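Local atomic coordinates of MutT/nudix family protein (Enterococcus faecalis, PDB entry 2FML), a protein that is of uncharacterised function but, as a Nudix-family protein with a C-terminal NrtR-like winged-helix domain, probably binds a nucleotide-derived ligand and perhaps DNA. Residues V42-L47 and D87-E92; V58-R63 and W72-G77. All blocks are in the same frame, centred on the assembly; numbering follows the deposited sequence.

Contact 1: residues V42-L47 and D87-E92; sequences VDMVLL and DSVLRE
Strand 42-47 and helix 87-92 come closest at Val42 and Val89, whose CA atoms lie 5.6 Å apart, and the two short axes diverge from there at 63°. The helical segment falls within residues 77-98, which match the Nudix box, so this contact seats the Nudix helix on the central sheet of the alpha-beta-alpha Nudix fold. Two branched side chains carry it. Val42 CB stands 3.7 Å from Val89 CB, and the two side chains cross obliquely. Val42 CG2, set between its own backbone N and carbonyl carbon, reaches past this pair to the helix backbone, 3.6 Å from Val89 CA, and comes to 3.8 Å from Ser88 OG, in van der Waals contact. Val89 answers with CG2: chi1 of 77° puts CG1 between N and the carbonyl carbon and leaves CG2 anti to N, where it fits between the CB atoms of Val42 and Met44. No hydrogen bond spans the interface. The polar groups turn elsewhere: Ser88 OG makes a weak hydrogen bond to Glu83, and Asp43, whose side chain leaves the opposite face of the strand, bonds to Thr125. Beyond CB the bent chain of selenomethionine Met44 leads away from 87-92, and the side chain also packs on Tyr128, Ala130 and Thr93; Met44 CB itself meets Val89 CG2 at 3.7 Å.

Contact 2: residues V58-R63 and W72-G77; sequences VLLIQR and WALPGG
Ile61 and Ala73 form an antiparallel hydrogen-bonded pair in which each residue has both donor and acceptor engaged, but unequally. Ile61 N gives a nearly straight bond to Ala73 O (2.9 Å, 171° at the hydrogen). The return bond, from Ala73 N to Ile61 O, is short but weak, because the N-H points well off the acceptor (129°). Ile61 O also receives a CA-H...O contact from Trp72 CA at 3.2 Å, while Ala73 O takes a second such contact from Leu60 CA. Beyond Ala73 the chain turns away from strand 58-63, and other groups take over. Leu74 N bonds to His186 ND1; Leu74 O accepts from a water that in turn accepts from Arg63 NH1 (2.8 Å from the water oxygen), in the plane of the guanidinium. Arg63 NE is held by Pro67 O, and the aliphatic part of the side chain lies against Ala73: Arg63 CG is 3.5 Å from Ala73 CB. In the non-hydrogen-bonded pair, Gln62 CB sits over the six-membered ring of Trp72 in a CH-pi contact, 3.6 Å from its centroid. Trp72 meets Phe149 edge-to-face. Pairing that holds at Trp72 and Ala73 and stops at Leu74-Pro75 marks a beta hairpin whose second strand departs toward the Nudix box of the Nudix fold.

In the fold
Both contacts are buried, contact 1 nearer the centre of the chain, and they illustrate how one sheet is held in two ways. Contact 2 works within the sheet, between hairpin strands 55-63 and 72-78, with backbone bonds, a water bridge and an aromatic ring. Contact 1 lies on top of the sheet and joins helix 85-97 to strand 39-50 chiefly by aliphatic packing, with no hydrogen bond between its segments. They are joined by strand 39-50, which receives the strand leaving contact 2: Val42 N probably bonds to Gly77 O, and Met44 N to Pro75 O. Along the chain, contact 2 is nested within the loop that contact 1 closes, and strand 72-78 is followed, after a short loop, by helix 85-97.

Contact 1: residues V42-L47 and D87-E92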
loop_
_atom_site.group_PDB
_atom_site.type_symbol
_atom_site.label_atom_id
_atom_site.label_comp_id
_atom_site.label_asym_id
_atom_site.label_seq_id
_atom_site.Cartn_x
_atom_site.Cartn_y
_atom_site.Cartn_z
ATOM N N VAL A 42 -3.297 5.058 11.976
ATOM C CA VAL A 42 -2.543 3.859 11.658
ATOM C C VAL A 42 -3.224 2.752 12.457
ATOM O O VAL A 42 -3.714 2.996 13.545
ATOM C CB VAL A 42 -0.995 3.954 12.068
ATOM C CG1 VAL A 42 -0.254 4.835 11.132
ATOM C CG2 VAL A 42 -0.815 4.443 13.524
ATOM N N ASP A 43 -3.206 1.542 11.932
ATOM C CA ASP A 43 -3.694 0.390 12.643
ATOM C C ASP A 43 -2.705 -0.734 12.348
ATOM O O ASP A 43 -2.079 -0.798 11.239
ATOM C CB ASP A 43 -5.095 -0.009 12.115
ATOM C CG ASP A 43 -6.207 0.847 12.726
ATOM O OD1 ASP A 43 -6.542 0.619 13.918
ATOM O OD2 ASP A 43 -6.719 1.777 12.035
HETATM N N MSE A 44 -2.588 -1.653 13.300
HETATM C CA MSE A 44 -1.541 -2.653 13.238
HETATM C C MSE A 44 -2.106 -4.039 13.364
HETATM O O MSE A 44 -2.850 -4.312 14.308
HETATM C CB MSE A 44 -0.527 -2.362 14.330
HETATM C CG MSE A 44 0.467 -3.428 14.589
HETATM SE SE MSE A 44 1.872 -3.565 13.170
HETATM C CE MSE A 44 1.302 -5.081 12.561
ATOM N N VAL A 45 -1.766 -4.909 12.389
ATOM C CA VAL A 45 -2.158 -6.334 12.464
ATOM C C VAL A 45 -0.946 -7.137 12.891
ATOM O O VAL A 45 -0.013 -7.279 12.126
ATOM C CB VAL A 45 -2.752 -6.900 11.166
ATOM C CG1 VAL A 45 -3.118 -8.393 11.378
ATOM C CG2 VAL A 45 -4.009 -6.074 10.675
ATOM N N LEU A 46 -0.954 -7.593 14.145
ATOM C CA LEU A 46 0.118 -8.391 14.730
ATOM C C LEU A 46 -0.284 -9.845 14.755
ATOM O O LEU A 46 -1.277 -10.201 15.357
ATOM C CB LEU A 46 0.449 -7.932 16.170
ATOM C CG LEU A 46 0.972 -6.516 16.363
ATOM C CD1 LEU A 46 1.221 -6.326 17.849
ATOM C CD2 LEU A 46 2.284 -6.374 15.629
ATOM N N LEU A 47 0.537 -10.674 14.105
ATOM C CA LEU A 47 0.298 -12.086 13.944
ATOM C C LEU A 47 1.455 -12.818 14.566
ATOM O O LEU A 47 2.622 -12.466 14.369
ATOM C CB LEU A 47 0.255 -12.437 12.465
ATOM C CG LEU A 47 -0.898 -11.905 11.653
ATOM C CD1 LEU A 47 -0.790 -12.442 10.237
ATOM C CD2 LEU A 47 -2.262 -12.233 12.315
ATOM N N ASP A 87 6.701 5.446 11.957
ATOM C CA ASP A 87 7.026 5.897 13.322
ATOM C C ASP A 87 5.782 5.792 14.224
ATOM O O ASP A 87 5.834 5.301 15.361
ATOM C CB ASP A 87 7.370 7.387 13.261
ATOM C CG ASP A 87 8.733 7.661 12.674
ATOM O OD1 ASP A 87 9.554 6.712 12.567
ATOM O OD2 ASP A 87 8.994 8.866 12.368
ATOM N N SER A 88 4.671 6.279 13.686
ATOM C CA SER A 88 3.446 6.405 14.449
ATOM C C SER A 88 2.889 4.993 14.843
ATOM O O SER A 88 2.446 4.756 16.004
ATOM C CB SER A 88 2.433 7.260 13.625
ATOM O OG SER A 88 1.235 7.489 14.362
ATOM N N VAL A 89 2.915 4.058 13.899
ATOM C CA VAL A 89 2.320 2.727 14.180
ATOM C C VAL A 89 3.135 1.959 15.222
ATOM O O VAL A 89 2.572 1.239 16.056
ATOM C CB VAL A 89 2.013 1.879 12.898
ATOM C CG1 VAL A 89 3.301 1.250 12.287
ATOM C CG2 VAL A 89 0.930 0.829 13.228
ATOM N N LEU A 90 4.452 2.147 15.193
ATOM C CA LEU A 90 5.319 1.596 16.200
ATOM C C LEU A 90 5.151 2.187 17.595
ATOM O O LEU A 90 5.222 1.458 18.561
ATOM C CB LEU A 90 6.803 1.706 15.785
ATOM C CG LEU A 90 7.370 1.190 14.445
ATOM C CD1 LEU A 90 8.903 1.501 14.437
ATOM C CD2 LEU A 90 7.081 -0.232 14.238
ATOM N N ARG A 91 4.972 3.504 17.673
ATOM C CA ARG A 91 4.668 4.239 18.917
ATOM C C ARG A 91 3.281 3.841 19.499
ATOM O O ARG A 91 3.167 3.566 20.699
ATOM C CB ARG A 91 4.655 5.722 18.581
ATOM C CG ARG A 91 4.823 6.725 19.717
ATOM C CD ARG A 91 4.290 8.029 19.221
ATOM N NE ARG A 91 2.917 8.029 19.619
ATOM C CZ ARG A 91 1.849 8.315 18.912
ATOM N NH1 ARG A 91 1.857 8.695 17.647
ATOM N NH2 ARG A 91 0.728 8.206 19.545
ATOM N N GLU A 92 2.251 3.807 18.660
ATOM C CA GLU A 92 0.885 3.388 19.069
ATOM C C GLU A 92 0.771 1.954 19.520
ATOM O O GLU A 92 0.052 1.662 20.466
ATOM C CB GLU A 92 -0.135 3.667 17.986
ATOM C CG GLU A 92 -0.401 5.154 17.807
ATOM C CD GLU A 92 -1.247 5.792 18.949
ATOM O OE1 GLU A 92 -1.918 5.081 19.741
ATOM O OE2 GLU A 92 -1.278 7.037 19.016
#

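Contact 2: residues V58-R63 and W72-G77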
loop_
_atom_site.group_PDB
_atom_site.type_symbol
_atom_site.label_atom_id
_atom_site.label_comp_id
_atom_site.label_asym_id
_atom_site.label_seq_id
_atom_site.Cartn_x
_atom_site.Cartn_y
_atom_site.Cartn_z
ATOM N N VAL A 58 -3.837 -13.453 16.663
ATOM C CA VAL A 58 -3.829 -12.070 16.229
ATOM C C VAL A 58 -4.156 -11.190 17.456
ATOM O O VAL A 58 -4.990 -11.574 18.275
ATOM C CB VAL A 58 -4.839 -11.840 15.070
ATOM C CG1 VAL A 58 -6.279 -12.211 15.516
ATOM C CG2 VAL A 58 -4.729 -10.349 14.532
ATOM N N LEU A 59 -3.457 -10.068 17.616
ATOM C CA LEU A 59 -3.659 -9.235 18.792
ATOM C C LEU A 59 -4.861 -8.284 18.570
ATOM O O LEU A 59 -4.922 -7.620 17.522
ATOM C CB LEU A 59 -2.390 -8.431 19.107
ATOM C CG LEU A 59 -2.348 -7.647 20.406
ATOM C CD1 LEU A 59 -0.957 -7.188 20.663
ATOM C CD2 LEU A 59 -3.282 -6.431 20.226
ATOM N N LEU A 60 -5.780 -8.245 19.533
ATOM C CA LEU A 60 -6.957 -7.328 19.501
ATOM C C LEU A 60 -6.994 -6.603 20.832
ATOM O O LEU A 60 -6.509 -7.116 21.817
ATOM C CB LEU A 60 -8.289 -8.067 19.324
ATOM C CG LEU A 60 -8.523 -8.843 18.036
ATOM C CD1 LEU A 60 -9.937 -9.429 17.983
ATOM C CD2 LEU A 60 -8.271 -7.922 16.785
ATOM N N ILE A 61 -7.582 -5.414 20.854
ATOM C CA ILE A 61 -7.780 -4.700 22.100
ATOM C C ILE A 61 -9.259 -4.468 22.202
ATOM O O ILE A 61 -9.938 -4.367 21.178
ATOM C CB ILE A 61 -7.095 -3.302 22.120
ATOM C CG1 ILE A 61 -7.639 -2.440 20.951
ATOM C CG2 ILE A 61 -5.602 -3.431 22.075
ATOM C CD1 ILE A 61 -7.674 -0.929 21.204
ATOM N N GLN A 62 -9.755 -4.365 23.446
ATOM C CA GLN A 62 -11.112 -3.906 23.716
ATOM C C GLN A 62 -11.025 -2.422 23.991
ATOM O O GLN A 62 -10.383 -1.987 24.954
ATOM C CB GLN A 62 -11.778 -4.627 24.890
ATOM C CG GLN A 62 -13.181 -4.128 25.121
ATOM C CD GLN A 62 -13.943 -4.880 26.185
ATOM O OE1 GLN A 62 -15.130 -5.241 26.000
ATOM N NE2 GLN A 62 -13.301 -5.098 27.305
ATOM N N ARG A 63 -11.685 -1.654 23.130
ATOM C CA ARG A 63 -11.657 -0.192 23.224
ATOM C C ARG A 63 -12.369 0.272 24.466
ATOM O O ARG A 63 -13.437 -0.204 24.794
ATOM C CB ARG A 63 -12.300 0.409 21.985
ATOM C CG ARG A 63 -11.593 -0.050 20.642
ATOM C CD ARG A 63 -12.269 0.625 19.457
ATOM N NE ARG A 63 -12.538 2.043 19.703
ATOM C CZ ARG A 63 -11.672 3.040 19.513
ATOM N NH1 ARG A 63 -10.422 2.797 19.065
ATOM N NH2 ARG A 63 -12.065 4.289 19.799
ATOM N N TRP A 72 -14.102 -4.910 20.288
ATOM C CA TRP A 72 -12.753 -5.346 19.984
ATOM C C TRP A 72 -12.294 -4.738 18.658
ATOM O O TRP A 72 -13.091 -4.466 17.762
ATOM C CB TRP A 72 -12.637 -6.897 19.987
ATOM C CG TRP A 72 -13.012 -7.476 21.313
ATOM C CD1 TRP A 72 -14.274 -7.881 21.702
ATOM C CD2 TRP A 72 -12.155 -7.681 22.458
ATOM N NE1 TRP A 72 -14.244 -8.320 23.001
ATOM C CE2 TRP A 72 -12.960 -8.235 23.484
ATOM C CE3 TRP A 72 -10.786 -7.465 22.712
ATOM C CZ2 TRP A 72 -12.442 -8.560 24.756
ATOM C CZ3 TRP A 72 -10.274 -7.804 23.967
ATOM C CH2 TRP A 72 -11.094 -8.359 24.968
ATOM N N ALA A 73 -10.995 -4.499 18.567
ATOM C CA ALA A 73 -10.480 -3.647 17.544
ATOM C C ALA A 73 -8.993 -3.966 17.344
ATOM O O ALA A 73 -8.367 -4.480 18.245
ATOM C CB ALA A 73 -10.670 -2.159 17.966
ATOM N N LEU A 74 -8.418 -3.621 16.195
ATOM C CA LEU A 74 -6.926 -3.520 16.124
ATOM C C LEU A 74 -6.392 -2.381 16.970
ATOM O O LEU A 74 -7.078 -1.346 17.161
ATOM C CB LEU A 74 -6.396 -3.397 14.669
ATOM C CG LEU A 74 -6.915 -4.499 13.699
ATOM C CD1 LEU A 74 -6.783 -4.076 12.227
ATOM C CD2 LEU A 74 -6.212 -5.886 13.933
ATOM N N PRO A 75 -5.160 -2.534 17.479
ATOM C CA PRO A 75 -4.524 -1.393 18.120
ATOM C C PRO A 75 -4.198 -0.350 17.030
ATOM O O PRO A 75 -3.884 -0.728 15.930
ATOM C CB PRO A 75 -3.231 -1.989 18.681
ATOM C CG PRO A 75 -2.979 -3.210 17.860
ATOM C CD PRO A 75 -4.313 -3.742 17.479
ATOM N N GLY A 76 -4.325 0.946 17.311
ATOM C CA GLY A 76 -3.912 1.969 16.341
ATOM C C GLY A 76 -4.232 3.348 16.879
ATOM O O GLY A 76 -4.687 3.481 17.996
ATOM N N GLY A 77 -4.025 4.386 16.096
ATOM C CA GLY A 77 -4.245 5.708 16.626
ATOM C C GLY A 77 -3.834 6.764 15.658
ATOM O O GLY A 77 -3.505 6.476 14.515
HETATM O O HOH W 1 -8.744 1.033 17.597
#